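Local atomic coordinates of glucose-resistance amylase regulator (Weissella paramesenteroides ATCC 33313, PDB entry 4RK6), a protein that binds glucose and probably acts as a DNA-binding transcriptional repressor of the LacI family. Residues I129-D134 / I163-N168. Numbering follows the deposited sequence.
Sequences IALVGD and IFLYGN
Ala130 and Phe164 sit side by side on the same face of two parallel strands, with Ala130 CB 3.8 Å from Phe164 CB. The strands 129-132 and 163-166 form a beta-alpha-beta unit of the periplasmic-binding-protein-like domain, with helix 144-155 as the crossover. Four hydrogen bonds zip them together. Phe164 N and Tyr166 N donate to the carbonyls of Ile129 and Leu131, while Leu131 N and Gly133 N donate to those of Phe164 and Tyr166. Gly133 and Gly167 follow the strands, both at positive phi with backbone angles that suit glycine.

Phe164 holds CG beside its own backbone N (chi1 -58°). This brings the ring back towards Ile129, and Phe164 CD1 lies 3.7 Å from Ile129 O, which sits at the ring edge, in plane. With CG anti to the backbone N (chi1 -177°), the Tyr166 ring runs away from strand 129-132, towards helix 172-182. Val132 CG1 lies 4.4 Å from Tyr166 CD1, a loose oblique contact. The Tyr166 hydroxyl is hydrogen-bonded to Thr177 OG1 of that helix. On the other face, Leu165 reaches over with one methyl, Leu165 CD2, to 4.0 Å from Leu131 CB. Helix 144-155 packs on this face through Phe149, which touches Leu131.

Beyond the strands, Asp134 OD1 forms a salt bridge with Lys136, which also hydrogen-bonds to Asn168 O. The Asp134 side chain lies about 6 Å from the bound glucose. The chemistry implies a largely apolar pair of strands at the sheet's outer end, held by backbone bonds. It gives way to a polar loop, where Asp134 N is hydrogen-bonded to Thr196 OG1 of the glucose pocket.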
ATOM      1  N   ILE A 129     -10.304  -2.297 -28.232  1.00 23.26           N
ATOM      2  CA  ILE A 129      -9.608  -2.421 -26.933  1.00 23.76           C
ATOM      3  C   ILE A 129      -9.071  -1.081 -26.476  1.00 26.63           C
ATOM      4  O   ILE A 129      -8.505  -0.329 -27.264  1.00 25.74           O
ATOM      5  CB  ILE A 129      -8.466  -3.462 -26.984  1.00 20.59           C
ATOM      6  CG1 ILE A 129      -8.992  -4.810 -27.464  1.00 22.41           C
ATOM      7  CG2 ILE A 129      -7.819  -3.639 -25.612  1.00 20.93           C
ATOM      8  CD1 ILE A 129      -7.965  -5.904 -27.610  1.00 23.97           C
ATOM      9  N   ALA A 130      -9.275  -0.764 -25.203  1.00 21.77           N
ATOM     10  CA  ALA A 130      -8.764   0.462 -24.620  1.00 20.19           C
ATOM     11  C   ALA A 130      -7.548   0.194 -23.711  1.00 25.68           C
ATOM     12  O   ALA A 130      -7.490  -0.836 -23.039  1.00 22.78           O
ATOM     13  CB  ALA A 130      -9.843   1.169 -23.840  1.00 23.78           C
ATOM     14  N   LEU A 131      -6.597   1.127 -23.718  1.00 21.96           N
ATOM     15  CA  LEU A 131      -5.562   1.212 -22.701  1.00 22.53           C
ATOM     16  C   LEU A 131      -5.971   2.324 -21.752  1.00 25.00           C
ATOM     17  O   LEU A 131      -6.179   3.470 -22.165  1.00 24.14           O
ATOM     18  CB  LEU A 131      -4.185   1.502 -23.331  1.00 21.35           C
ATOM     19  CG  LEU A 131      -3.008   1.551 -22.348  1.00 24.17           C
ATOM     20  CD1 LEU A 131      -2.674   0.161 -21.841  1.00 23.57           C
ATOM     21  CD2 LEU A 131      -1.771   2.139 -23.013  1.00 24.40           C
ATOM     22  N   VAL A 132      -6.101   1.978 -20.469  1.00 20.86           N
ATOM     23  CA  VAL A 132      -6.580   2.914 -19.444  1.00 24.28           C
ATOM     24  C   VAL A 132      -5.564   3.004 -18.321  1.00 25.75           C
ATOM     25  O   VAL A 132      -5.119   1.995 -17.808  1.00 22.73           O
ATOM     26  CB  VAL A 132      -7.955   2.503 -18.850  1.00 21.65           C
ATOM     27  CG1 VAL A 132      -8.423   3.521 -17.826  1.00 21.54           C
ATOM     28  CG2 VAL A 132      -8.988   2.360 -19.961  1.00 25.08           C
ATOM     29  N   GLY A 133      -5.182   4.221 -17.959  1.00 18.49           N
ATOM     30  CA  GLY A 133      -4.203   4.447 -16.927  1.00 19.34           C
ATOM     31  C   GLY A 133      -3.257   5.554 -17.327  1.00 23.05           C
ATOM     32  O   GLY A 133      -3.690   6.637 -17.733  1.00 23.08           O
ATOM     33  N   ASP A 134      -1.967   5.296 -17.195  1.00 21.16           N
ATOM     34  CA  ASP A 134      -0.957   6.272 -17.589  1.00 19.88           C
ATOM     35  C   ASP A 134      -0.679   6.131 -19.097  1.00 27.49           C
ATOM     36  O   ASP A 134       0.107   5.296 -19.522  1.00 25.24           O
ATOM     37  CB  ASP A 134       0.292   6.127 -16.717  1.00 24.88           C
ATOM     38  CG  ASP A 134       1.310   7.224 -16.968  1.00 37.51           C
ATOM     39  OD1 ASP A 134       1.110   8.017 -17.895  1.00 30.46           O
ATOM     40  OD2 ASP A 134       2.302   7.304 -16.228  1.00 41.64           O
ATOM     41  N   ILE A 163      -8.432   1.158 -31.540  1.00 25.77           N
ATOM     42  CA  ILE A 163      -7.475   1.504 -30.484  1.00 27.13           C
ATOM     43  C   ILE A 163      -8.014   2.687 -29.700  1.00 32.23           C
ATOM     44  O   ILE A 163      -8.280   3.741 -30.277  1.00 27.87           O
ATOM     45  CB  ILE A 163      -6.095   1.855 -31.097  1.00 24.16           C
ATOM     46  CG1 ILE A 163      -5.470   0.595 -31.703  1.00 28.57           C
ATOM     47  CG2 ILE A 163      -5.190   2.495 -30.052  1.00 27.97           C
ATOM     48  CD1 ILE A 163      -4.272   0.873 -32.575  1.00 30.89           C
ATOM     49  N   PHE A 164      -8.203   2.510 -28.391  1.00 23.93           N
ATOM     50  CA  PHE A 164      -8.719   3.579 -27.524  1.00 22.70           C
ATOM     51  C   PHE A 164      -7.781   3.826 -26.356  1.00 23.06           C
ATOM     52  O   PHE A 164      -7.161   2.909 -25.872  1.00 26.03           O
ATOM     53  CB  PHE A 164     -10.121   3.220 -27.016  1.00 22.53           C
ATOM     54  CG  PHE A 164     -11.111   2.985 -28.111  1.00 25.72           C
ATOM     55  CD1 PHE A 164     -11.145   1.760 -28.779  1.00 24.04           C
ATOM     56  CD2 PHE A 164     -11.979   3.989 -28.502  1.00 27.09           C
ATOM     57  CE1 PHE A 164     -12.053   1.540 -29.807  1.00 28.35           C
ATOM     58  CE2 PHE A 164     -12.883   3.774 -29.527  1.00 25.33           C
ATOM     59  CZ  PHE A 164     -12.912   2.559 -30.179  1.00 28.53           C
ATOM     60  N   LEU A 165      -7.666   5.081 -25.933  1.00 21.35           N
ATOM     61  CA  LEU A 165      -6.755   5.480 -24.875  1.00 23.47           C
ATOM     62  C   LEU A 165      -7.470   6.352 -23.861  1.00 34.92           C
ATOM     63  O   LEU A 165      -8.293   7.176 -24.235  1.00 31.69           O
ATOM     64  CB  LEU A 165      -5.602   6.305 -25.441  1.00 29.45           C
ATOM     65  CG  LEU A 165      -4.744   5.651 -26.507  1.00 26.21           C
ATOM     66  CD1 LEU A 165      -3.797   6.660 -27.136  1.00 35.95           C
ATOM     67  CD2 LEU A 165      -3.968   4.481 -25.927  1.00 27.14           C
ATOM     68  N   TYR A 166      -7.138   6.204 -22.585  1.00 23.13           N
ATOM     69  CA  TYR A 166      -7.583   7.175 -21.583  1.00 23.24           C
ATOM     70  C   TYR A 166      -6.685   7.228 -20.393  1.00 26.38           C
ATOM     71  O   TYR A 166      -6.367   6.194 -19.820  1.00 22.90           O
ATOM     72  CB  TYR A 166      -8.991   6.860 -21.071  1.00 21.79           C
ATOM     73  CG  TYR A 166      -9.513   7.888 -20.089  1.00 20.35           C
ATOM     74  CD1 TYR A 166      -9.207   7.805 -18.732  1.00 19.53           C
ATOM     75  CD2 TYR A 166     -10.268   8.987 -20.527  1.00 27.57           C
ATOM     76  CE1 TYR A 166      -9.659   8.746 -17.835  1.00 27.50           C
ATOM     77  CE2 TYR A 166     -10.736   9.939 -19.626  1.00 29.35           C
ATOM     78  CZ  TYR A 166     -10.418   9.808 -18.282  1.00 32.29           C
ATOM     79  OH  TYR A 166     -10.843  10.703 -17.348  1.00 30.24           O
ATOM     80  N   GLY A 167      -6.318   8.447 -19.997  1.00 24.09           N
ATOM     81  CA  GLY A 167      -5.782   8.678 -18.658  1.00 20.25           C
ATOM     82  C   GLY A 167      -4.361   9.190 -18.577  1.00 21.36           C
ATOM     83  O   GLY A 167      -3.551   8.991 -19.492  1.00 24.52           O
ATOM     84  N   ASN A 168      -4.076   9.822 -17.444  1.00 23.36           N
ATOM     85  CA  ASN A 168      -2.771  10.428 -17.133  1.00 25.56           C
ATOM     86  C   ASN A 168      -2.015   9.797 -15.977  1.00 27.15           C
ATOM     87  O   ASN A 168      -0.916  10.240 -15.666  1.00 27.86           O
ATOM     88  CB  ASN A 168      -2.980  11.897 -16.790  1.00 26.33           C
ATOM     89  CG  ASN A 168      -3.544  12.667 -17.952  1.00 43.16           C
ATOM     90  OD1 ASN A 168      -3.075  12.510 -19.069  1.00 33.45           O
ATOM     91  ND2 ASN A 168      -4.576  13.471 -17.707  1.00 37.68           N
TER